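Putative iron-regulated protein A (Parabacteroides distasonis ATCC 8503, PDB 4ECG) is an imelysin-like protein of uncertain function that binds calcium ions in the crystal and may be a metallopeptidase linked to iron regulation. Local coordinates at residues P87-E92 and K289-S294; S107-P112 and G147-E152; Y280-L285 and I344-R349. All coordinates share one frame; numbering follows the deposited sequence.

Interaction 1: residues P87-E92 and K289-S294; sequences PWEQSE and KNNIVS. With CA (calcium ion), chain F.
N291 sets one amide nitrogen, ND2, between two oxygens of E89. The contact joins helix 284-300 to the end of helix 71-89 in the mainly helical imelysin fold, where E89 to E92 form a type I beta turn. N291 ND2 donates to the backbone O of E89 at 3.0 Å, and this oxygen lies near the amide plane. It also donates to E89 OE1 at 3.0 Å, meeting that oxygen from above the carboxylate plane, 60° out of it. The E89 chain bends at chi2 (-62°), which lays the carboxylate beside the N291 side chain. K250 NZ binds OD1 of N291, so both ends of the amide are held and its rotation is fixed.

Two more bonds tie the turn to the helix. S294 OG donates to Q90 O at 2.7 Å from above the carbonyl plane, and it also bonds to A93 N. The Q90 chain runs extended, and its NE2 donates to N290 OD1 at 2.7 Å. The two amides are turned 72° apart. CG1 of V293 packs beside the Q90 amide, and R303 binds Q90 OE1.

A calcium ion lies beside the carboxylates of the turn. E92 OE2 binds it at 2.7 Å, together with D109. E89 is also a ligand of this site in crystals of the protein, but here its OE2 stays 3.3 Å from the ion. E89 OE2 and E92 OE2 approach to 2.9 Å; two charged carboxylates would repel here, so the calcium or a shared proton probably offsets this. N291 probably helps to place the E89 carboxylate beside the ion. Further back, S91 OG donates to W88 O at 2.7 Å, on the same face of that carbonyl as S91 N.

Interaction 2: residues S107-P112 and G147-E152; sequences SLDSWP and GFHTAE. With CA (calcium ion), chain F; CA (calcium ion), chain K.
F148 N donates to L108 O at 2.8 Å, and the bond is nearly straight (169°). It joins the end of helix 104-109 to the start of helix 147-155. G147, H149 and E152 spell the GxHxxE motif of imelysin-like proteins, which is thought to belong to a metal-binding site. G147 CA comes within 3.3 Å of L108 O, so a CB here would clash with that oxygen; the positive phi also suits glycine.

H149 ND1 donates to E152 OE1 at 2.8 Å, on the syn side of the carboxylate but tilted out of its plane, with that oxygen in the ring plane. Its NE2 bonds to E277 outside the two segments. These two bonds fix the rotation of the imidazole. D109 OD1 is also 2.9 Å from H149 NE2, but the angle is poor for a hydrogen bond; this oxygen forms a salt bridge with R85. The other carboxylate oxygen, D109 OD2, binds calcium at 2.5 Å and accepts from W88 NE1.

W111 CG stands opposite its backbone N (chi1 -174°), which carries the edge of the indole over one face of H149. The pair is edge-to-face, with the planes at 63° and the centroids 5.1 Å apart. With an alanine in place of H149, E152 OE1 would probably lose its donor, E277 OE2 its imidazole partner, and the edge of W111 the face it packs on. A water accepts from H149 N at 3.0 Å and reaches S110 O, linking the backbones. W111 O binds a second calcium at 2.3 Å, beside three waters.

Interaction 3: residues Y280-L285 and I344-R349; sequences YSWNSL and IGYPFR
W282 has CG anti to its carbonyl carbon (chi1 -63°), and Y346 has CG anti to its backbone N (chi1 170°). These torsions bring the two rings to P347, which follows a cis peptide bond. P347 CG sits over one face of the indole, 3.5 Å from the centroid of the W282 six-membered ring, in a CH-pi contact. P347 CB lies over a face of the Y346 ring. The proline thus sits in the angle between the two rings. W282 and Y346 also meet directly in an offset edge-to-face pair. The edge of the indole points to the tyrosine face with the planes at 81°, and Y346 OH lies near the indole plane, 3.7 Å from W282 CE3.

L285 packs along the backbone of 344-346. Its CD1 rests against I344 O at 3.5 Å, and its CD2 touches I344 CB at 4.0 Å. F348 crosses L285 at about a right angle, with its CB 4.1 Å from L285 CG. The F348 ring itself leads away to I358 of helix 355-377. The contact therefore fastens the start of helix 284-300 to the loop before helix 355-377.

A water bridges the two segments, donating to S284 OG and accepting from R349 N at 3.0 Å. S284 OG also bonds to E277 O. W282 NE1 and R349 NE both go to D158 OD1, while R349 NH1 bonds to A265 O. The segments thus hold each other directly through apolar and aromatic packing, while the polar groups of W282, S284 and R349 turn to partners elsewhere or to the bridging water.

From the N terminus, residues 87-92 open interaction 1 at the end of helix 71-89. Residues 107-112 then meet 147-152, so interaction 2 closes a short loop nested inside the long one. Residues 280-285 open interaction 3 just before 289-294 close interaction 1. Interaction 3 closes at 344-349, so interactions 1 and 3 cross, and both use helix 284-300. Interactions 2 and 3 are in series. Interactions 1 and 2 meet at one calcium ion, and W88 packs on L108 and F148. E152 of interaction 2 probably bonds to S281 of interaction 3. Together they tie helices 71-89, 104-109, 147-155 and 284-300 to the loop after helix 324-343.

Interaction 1: residues P87-E92 and K289-S294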
loop_
_atom_site.group_PDB
_atom_site.type_symbol
_atom_site.label_atom_id
_atom_site.label_comp_id
_atom_site.label_asym_id
_atom_site.label_seq_id
_atom_site.Cartn_x
_atom_site.Cartn_y
_atom_site.Cartn_z
ATOM N N PRO A 87 5.363 -5.315 3.443
ATOM C CA PRO A 87 5.868 -5.009 2.096
ATOM C C PRO A 87 4.790 -4.604 1.122
ATOM O O PRO A 87 5.043 -3.822 0.215
ATOM C CB PRO A 87 6.581 -6.301 1.655
ATOM C CG PRO A 87 6.056 -7.339 2.545
ATOM C CD PRO A 87 5.727 -6.657 3.859
ATOM N N TRP A 88 3.588 -5.106 1.324
ATOM C CA TRP A 88 2.507 -4.711 0.472
ATOM C C TRP A 88 2.242 -3.225 0.659
ATOM O O TRP A 88 2.057 -2.508 -0.310
ATOM C CB TRP A 88 1.245 -5.525 0.754
ATOM C CG TRP A 88 0.002 -4.936 0.145
ATOM C CD1 TRP A 88 -1.072 -4.425 0.816
ATOM C CD2 TRP A 88 -0.323 -4.765 -1.269
ATOM N NE1 TRP A 88 -2.002 -3.969 -0.040
ATOM C CE2 TRP A 88 -1.619 -4.146 -1.308
ATOM C CE3 TRP A 88 0.311 -5.061 -2.449
ATOM C CZ2 TRP A 88 -2.242 -3.803 -2.484
ATOM C CZ3 TRP A 88 -0.322 -4.721 -3.649
ATOM C CH2 TRP A 88 -1.564 -4.101 -3.662
ATOM N N GLU A 89 2.204 -2.744 1.888
ATOM C CA GLU A 89 1.893 -1.344 2.087
ATOM C C GLU A 89 3.104 -0.476 1.706
ATOM O O GLU A 89 2.935 0.656 1.272
ATOM C CB GLU A 89 1.477 -1.075 3.534
ATOM C CG GLU A 89 0.148 -1.615 3.957
ATOM C CD GLU A 89 -1.023 -1.036 3.188
ATOM O OE1 GLU A 89 -1.376 0.138 3.345
ATOM O OE2 GLU A 89 -1.622 -1.783 2.425
ATOM N N GLN A 90 4.311 -1.030 1.863
ATOM C CA GLN A 90 5.540 -0.409 1.391
ATOM C C GLN A 90 5.643 -0.390 -0.128
ATOM O O GLN A 90 6.644 0.091 -0.677
ATOM C CB GLN A 90 6.781 -1.053 2.041
ATOM C CG GLN A 90 6.847 -0.732 3.534
ATOM C CD GLN A 90 8.153 -1.091 4.210
ATOM O OE1 GLN A 90 9.000 -1.736 3.646
ATOM N NE2 GLN A 90 8.288 -0.680 5.445
ATOM N N SER A 91 4.586 -0.832 -0.823
ATOM C CA SER A 91 4.621 -0.879 -2.282
ATOM C C SER A 91 3.598 0.016 -2.920
ATOM O O SER A 91 3.482 0.037 -4.147
ATOM C CB SER A 91 4.428 -2.313 -2.773
ATOM O OG SER A 91 3.067 -2.654 -2.811
ATOM N N GLU A 92 2.882 0.787 -2.113
ATOM C CA GLU A 92 1.805 1.613 -2.635
ATOM C C GLU A 92 2.280 2.873 -3.348
ATOM O O GLU A 92 1.443 3.560 -3.976
ATOM C CB GLU A 92 0.740 1.919 -1.578
ATOM C CG GLU A 92 -0.122 0.682 -1.256
ATOM C CD GLU A 92 -1.475 0.970 -0.590
ATOM O OE1 GLU A 92 -2.089 2.031 -0.857
ATOM O OE2 GLU A 92 -1.938 0.081 0.179
ATOM N N LYS A 289 2.102 4.741 7.866
ATOM C CA LYS A 289 3.540 4.889 7.928
ATOM C C LYS A 289 4.210 4.097 6.812
ATOM O O LYS A 289 5.144 4.610 6.153
ATOM C CB LYS A 289 4.097 4.434 9.318
ATOM C CG LYS A 289 5.617 4.400 9.439
ATOM C CD LYS A 289 6.107 3.355 10.442
ATOM C CE LYS A 289 6.234 1.983 9.804
ATOM N NZ LYS A 289 6.505 0.935 10.811
ATOM N N ASN A 290 3.775 2.846 6.604
ATOM C CA ASN A 290 4.462 2.038 5.579
ATOM C C ASN A 290 4.222 2.602 4.165
ATOM O O ASN A 290 5.140 2.595 3.344
ATOM C CB ASN A 290 4.122 0.560 5.692
ATOM C CG ASN A 290 4.902 -0.129 6.809
ATOM O OD1 ASN A 290 6.127 0.080 6.954
ATOM N ND2 ASN A 290 4.218 -1.024 7.551
ATOM N N ASN A 291 3.018 3.104 3.905
ATOM C CA ASN A 291 2.767 3.818 2.674
ATOM C C ASN A 291 3.723 5.012 2.415
ATOM O O ASN A 291 4.091 5.306 1.269
ATOM C CB ASN A 291 1.372 4.395 2.677
ATOM C CG ASN A 291 0.268 3.359 2.687
ATOM O OD1 ASN A 291 -0.834 3.654 3.170
ATOM N ND2 ASN A 291 0.535 2.160 2.148
ATOM N N ILE A 292 4.129 5.715 3.463
ATOM C CA ILE A 292 5.063 6.819 3.252
ATOM C C ILE A 292 6.479 6.249 3.171
ATOM O O ILE A 292 7.275 6.754 2.434
ATOM C CB ILE A 292 4.912 7.882 4.331
ATOM C CG1 ILE A 292 3.455 8.352 4.389
ATOM C CG2 ILE A 292 5.881 9.023 4.085
ATOM C CD1 ILE A 292 2.853 8.908 3.083
ATOM N N VAL A 293 6.772 5.138 3.843
ATOM C CA VAL A 293 8.090 4.470 3.682
ATOM C C VAL A 293 8.248 4.073 2.204
ATOM O O VAL A 293 9.308 4.173 1.647
ATOM C CB VAL A 293 8.353 3.300 4.698
ATOM C CG1 VAL A 293 9.667 2.577 4.435
ATOM C CG2 VAL A 293 8.476 3.824 6.094
ATOM N N SER A 294 7.181 3.667 1.555
ATOM C CA SER A 294 7.229 3.375 0.133
ATOM C C SER A 294 7.755 4.560 -0.676
ATOM O O SER A 294 8.575 4.360 -1.583
ATOM C CB SER A 294 5.830 2.990 -0.385
ATOM O OG SER A 294 5.896 2.466 -1.682
HETATM CA CA CA F . -4.431 -0.409 1.226
#

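Interaction 2: residues S107-P112 and G147-E152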
loop_
_atom_site.group_PDB
_atom_site.type_symbol
_atom_site.label_atom_id
_atom_site.label_comp_id
_atom_site.label_asym_id
_atom_site.label_seq_id
_atom_site.Cartn_x
_atom_site.Cartn_y
_atom_site.Cartn_z
ATOM N N SER A 107 -8.130 -6.675 -5.899
ATOM C CA SER A 107 -8.324 -8.089 -5.639
ATOM C C SER A 107 -7.744 -8.456 -4.269
ATOM O O SER A 107 -8.324 -9.230 -3.539
ATOM C CB SER A 107 -7.713 -8.940 -6.745
ATOM O OG SER A 107 -8.054 -10.314 -6.567
ATOM N N LEU A 108 -6.612 -7.867 -3.937
ATOM C CA LEU A 108 -5.853 -8.166 -2.722
ATOM C C LEU A 108 -6.366 -7.412 -1.507
ATOM O O LEU A 108 -6.128 -7.855 -0.402
ATOM C CB LEU A 108 -4.393 -7.741 -2.924
ATOM C CG LEU A 108 -3.436 -8.774 -3.516
ATOM C CD1 LEU A 108 -2.204 -8.060 -4.013
ATOM C CD2 LEU A 108 -3.116 -9.854 -2.452
ATOM N N ASP A 109 -7.037 -6.254 -1.683
ATOM C CA ASP A 109 -7.087 -5.312 -0.575
ATOM C C ASP A 109 -8.253 -4.338 -0.658
ATOM O O ASP A 109 -8.111 -3.157 -0.344
ATOM C CB ASP A 109 -5.734 -4.578 -0.504
ATOM C CG ASP A 109 -5.435 -3.921 0.880
ATOM O OD1 ASP A 109 -5.904 -4.398 1.947
ATOM O OD2 ASP A 109 -4.657 -2.920 0.878
ATOM N N SER A 110 -9.433 -4.852 -0.985
ATOM C CA SER A 110 -10.604 -3.997 -0.996
ATOM C C SER A 110 -11.055 -3.608 0.414
ATOM O O SER A 110 -11.050 -4.423 1.352
ATOM C CB SER A 110 -11.757 -4.642 -1.791
ATOM O OG SER A 110 -11.398 -4.825 -3.156
ATOM N N TRP A 111 -11.463 -2.347 0.532
ATOM C CA TRP A 111 -12.086 -1.797 1.723
ATOM C C TRP A 111 -13.086 -0.719 1.317
ATOM O O TRP A 111 -12.835 0.065 0.373
ATOM C CB TRP A 111 -10.999 -1.194 2.616
ATOM C CG TRP A 111 -11.522 -0.718 3.934
ATOM C CD1 TRP A 111 -11.793 0.585 4.320
ATOM C CD2 TRP A 111 -11.915 -1.540 5.078
ATOM N NE1 TRP A 111 -12.334 0.621 5.584
ATOM C CE2 TRP A 111 -12.438 -0.620 6.086
ATOM C CE3 TRP A 111 -11.967 -2.901 5.322
ATOM C CZ2 TRP A 111 -12.923 -1.070 7.297
ATOM C CZ3 TRP A 111 -12.447 -3.349 6.545
ATOM C CH2 TRP A 111 -12.905 -2.455 7.516
ATOM N N PRO A 112 -14.257 -0.677 1.982
ATOM C CA PRO A 112 -14.770 -1.645 2.972
ATOM C C PRO A 112 -15.288 -2.941 2.330
ATOM O O PRO A 112 -15.272 -3.088 1.103
ATOM C CB PRO A 112 -15.939 -0.889 3.635
ATOM C CG PRO A 112 -16.415 0.014 2.563
ATOM C CD PRO A 112 -15.209 0.419 1.757
ATOM N N GLY A 147 -9.652 -10.885 0.065
ATOM C CA GLY A 147 -8.513 -9.987 0.254
ATOM C C GLY A 147 -8.081 -9.919 1.710
ATOM O O GLY A 147 -8.671 -10.624 2.561
ATOM N N PHE A 148 -7.061 -9.083 1.961
ATOM C CA PHE A 148 -6.449 -8.901 3.295
ATOM C C PHE A 148 -7.479 -8.665 4.410
ATOM O O PHE A 148 -7.358 -9.181 5.509
ATOM C CB PHE A 148 -5.540 -7.687 3.322
ATOM C CG PHE A 148 -4.124 -7.944 2.935
ATOM C CD1 PHE A 148 -3.211 -8.319 3.872
ATOM C CD2 PHE A 148 -3.695 -7.684 1.649
ATOM C CE1 PHE A 148 -1.897 -8.485 3.547
ATOM C CE2 PHE A 148 -2.382 -7.846 1.302
ATOM C CZ PHE A 148 -1.483 -8.259 2.265
ATOM N N HIS A 149 -8.496 -7.902 4.105
ATOM C CA HIS A 149 -9.420 -7.495 5.163
ATOM C C HIS A 149 -10.466 -8.521 5.494
ATOM O O HIS A 149 -10.995 -8.518 6.599
ATOM C CB HIS A 149 -10.015 -6.120 4.857
ATOM C CG HIS A 149 -8.960 -5.029 4.760
ATOM N ND1 HIS A 149 -8.154 -4.704 5.795
ATOM C CD2 HIS A 149 -8.555 -4.257 3.695
ATOM C CE1 HIS A 149 -7.304 -3.761 5.408
ATOM N NE2 HIS A 149 -7.551 -3.476 4.119
ATOM N N THR A 150 -10.757 -9.437 4.573
ATOM C CA THR A 150 -11.700 -10.496 4.888
ATOM C C THR A 150 -10.959 -11.491 5.823
ATOM O O THR A 150 -11.517 -11.911 6.824
ATOM C CB THR A 150 -12.291 -11.188 3.628
ATOM O OG1 THR A 150 -13.024 -10.240 2.867
ATOM C CG2 THR A 150 -13.224 -12.343 3.999
ATOM N N ALA A 151 -9.731 -11.863 5.481
ATOM C CA ALA A 151 -8.859 -12.681 6.339
ATOM C C ALA A 151 -8.720 -11.998 7.737
ATOM O O ALA A 151 -8.936 -12.623 8.749
ATOM C CB ALA A 151 -7.490 -12.890 5.656
ATOM N N GLU A 152 -8.483 -10.693 7.747
ATOM C CA GLU A 152 -8.288 -9.901 8.967
ATOM C C GLU A 152 -9.472 -10.036 9.868
ATOM O O GLU A 152 -9.328 -10.238 11.091
ATOM C CB GLU A 152 -8.118 -8.411 8.591
ATOM C CG GLU A 152 -7.596 -7.506 9.703
ATOM C CD GLU A 152 -7.781 -6.015 9.447
ATOM O OE1 GLU A 152 -8.386 -5.595 8.397
ATOM O OE2 GLU A 152 -7.345 -5.276 10.347
HETATM CA CA CA F . -4.431 -0.409 1.226
HETATM CA CA CA K . -12.384 1.684 -1.245
HETATM O O HOH W 1 -9.825 -6.965 1.564
HETATM O O HOH W 2 -12.585 -0.513 -2.181
HETATM O O HOH W 3 -13.664 3.240 0.145
HETATM O O HOH W 4 -10.197 0.754 -0.636
#

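Interaction 3: residues Y280-L285 and I344-R349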
loop_
_atom_site.group_PDB
_atom_site.type_symbol
_atom_site.label_atom_id
_atom_site.label_comp_id
_atom_site.label_asym_id
_atom_site.label_seq_id
_atom_site.Cartn_x
_atom_site.Cartn_y
_atom_site.Cartn_z
ATOM N N TYR A 280 -9.820 -3.830 12.341
ATOM C CA TYR A 280 -10.019 -5.147 12.976
ATOM C C TYR A 280 -8.789 -5.556 13.785
ATOM O O TYR A 280 -8.903 -6.063 14.909
ATOM C CB TYR A 280 -10.370 -6.246 11.944
ATOM C CG TYR A 280 -11.583 -5.952 11.081
ATOM C CD1 TYR A 280 -12.724 -5.310 11.601
ATOM C CD2 TYR A 280 -11.611 -6.325 9.750
ATOM C CE1 TYR A 280 -13.842 -5.069 10.801
ATOM C CE2 TYR A 280 -12.704 -6.052 8.956
ATOM C CZ TYR A 280 -13.822 -5.439 9.469
ATOM O OH TYR A 280 -14.920 -5.165 8.630
ATOM N N SER A 281 -7.610 -5.292 13.222
ATOM C CA SER A 281 -6.365 -5.738 13.778
ATOM C C SER A 281 -5.555 -4.602 14.389
ATOM O O SER A 281 -4.464 -4.862 14.948
ATOM C CB SER A 281 -5.521 -6.412 12.686
ATOM O OG SER A 281 -5.168 -5.493 11.685
ATOM N N TRP A 282 -6.059 -3.376 14.291
ATOM C CA TRP A 282 -5.294 -2.174 14.722
ATOM C C TRP A 282 -3.982 -2.077 13.965
ATOM O O TRP A 282 -2.931 -1.991 14.561
ATOM C CB TRP A 282 -5.002 -2.187 16.238
ATOM C CG TRP A 282 -6.204 -2.143 17.165
ATOM C CD1 TRP A 282 -7.547 -2.296 16.835
ATOM C CD2 TRP A 282 -6.209 -1.966 18.644
ATOM N NE1 TRP A 282 -8.336 -2.219 17.950
ATOM C CE2 TRP A 282 -7.606 -2.012 19.053
ATOM C CE3 TRP A 282 -5.229 -1.806 19.613
ATOM C CZ2 TRP A 282 -7.992 -1.884 20.383
ATOM C CZ3 TRP A 282 -5.611 -1.687 20.957
ATOM C CH2 TRP A 282 -6.960 -1.726 21.336
ATOM N N ASN A 283 -4.023 -2.141 12.638
ATOM C CA ASN A 283 -2.817 -2.068 11.847
ATOM C C ASN A 283 -2.806 -0.774 11.072
ATOM O O ASN A 283 -1.985 -0.603 10.202
ATOM C CB ASN A 283 -2.690 -3.287 10.897
ATOM C CG ASN A 283 -1.244 -3.807 10.735
ATOM O OD1 ASN A 283 -0.657 -4.450 11.639
ATOM N ND2 ASN A 283 -0.709 -3.626 9.533
ATOM N N SER A 284 -3.672 0.158 11.411
ATOM C CA SER A 284 -3.911 1.280 10.504
ATOM C C SER A 284 -2.710 2.216 10.424
ATOM O O SER A 284 -2.203 2.519 9.314
ATOM C CB SER A 284 -5.156 2.032 10.924
ATOM O OG SER A 284 -6.136 1.088 11.351
ATOM N N LEU A 285 -2.253 2.656 11.589
ATOM C CA LEU A 285 -1.074 3.538 11.660
ATOM C C LEU A 285 0.180 2.889 11.100
ATOM O O LEU A 285 0.946 3.565 10.445
ATOM C CB LEU A 285 -0.823 4.059 13.083
ATOM C CG LEU A 285 -1.952 4.963 13.626
ATOM C CD1 LEU A 285 -1.736 5.277 15.100
ATOM C CD2 LEU A 285 -2.124 6.224 12.769
ATOM N N ILE A 344 0.383 10.177 15.996
ATOM C CA ILE A 344 -1.082 9.951 16.198
ATOM C C ILE A 344 -1.287 8.850 17.214
ATOM O O ILE A 344 -0.572 7.836 17.228
ATOM C CB ILE A 344 -1.896 9.615 14.911
ATOM C CG1 ILE A 344 -1.817 10.792 13.913
ATOM C CG2 ILE A 344 -3.363 9.338 15.253
ATOM C CD1 ILE A 344 -2.151 10.463 12.489
ATOM N N GLY A 345 -2.295 9.057 18.054
ATOM C CA GLY A 345 -2.589 8.134 19.124
ATOM C C GLY A 345 -2.997 6.766 18.618
ATOM O O GLY A 345 -3.809 6.651 17.748
ATOM N N TYR A 346 -2.452 5.728 19.238
ATOM C CA TYR A 346 -2.657 4.349 18.843
ATOM C C TYR A 346 -3.628 3.668 19.759
ATOM O O TYR A 346 -3.571 3.851 20.986
ATOM C CB TYR A 346 -1.320 3.589 18.911
ATOM C CG TYR A 346 -1.448 2.078 18.747
ATOM C CD1 TYR A 346 -1.405 1.493 17.496
ATOM C CD2 TYR A 346 -1.626 1.247 19.856
ATOM C CE1 TYR A 346 -1.505 0.107 17.361
ATOM C CE2 TYR A 346 -1.734 -0.131 19.723
ATOM C CZ TYR A 346 -1.672 -0.684 18.479
ATOM O OH TYR A 346 -1.751 -2.012 18.341
ATOM N N PRO A 347 -4.509 2.839 19.195
ATOM C CA PRO A 347 -4.704 2.615 17.775
ATOM C C PRO A 347 -5.534 3.768 17.218
ATOM O O PRO A 347 -6.236 4.411 17.984
ATOM C CB PRO A 347 -5.511 1.336 17.766
ATOM C CG PRO A 347 -6.417 1.481 18.964
ATOM C CD PRO A 347 -5.565 2.192 19.995
ATOM N N PHE A 348 -5.491 3.998 15.906
ATOM C CA PHE A 348 -6.254 5.115 15.229
ATOM C C PHE A 348 -7.735 4.981 15.460
ATOM O O PHE A 348 -8.425 5.960 15.664
ATOM C CB PHE A 348 -6.026 5.029 13.735
ATOM C CG PHE A 348 -6.524 6.214 12.925
ATOM C CD1 PHE A 348 -6.402 7.523 13.385
ATOM C CD2 PHE A 348 -7.032 6.006 11.657
ATOM C CE1 PHE A 348 -6.801 8.577 12.599
ATOM C CE2 PHE A 348 -7.438 7.054 10.857
ATOM C CZ PHE A 348 -7.320 8.341 11.329
ATOM N N ARG A 349 -8.248 3.766 15.425
ATOM C CA ARG A 349 -9.694 3.618 15.713
ATOM C C ARG A 349 -10.201 4.119 17.037
ATOM O O ARG A 349 -11.415 4.271 17.159
ATOM C CB ARG A 349 -10.213 2.190 15.459
ATOM C CG ARG A 349 -9.613 1.107 16.318
ATOM C CD ARG A 349 -10.264 0.984 17.649
ATOM N NE ARG A 349 -11.399 0.106 17.643
ATOM C CZ ARG A 349 -12.653 0.466 17.908
ATOM N NH1 ARG A 349 -12.997 1.727 18.117
ATOM N NH2 ARG A 349 -13.574 -0.479 17.984
HETATM O O HOH W 5 -6.932 1.497 13.991
#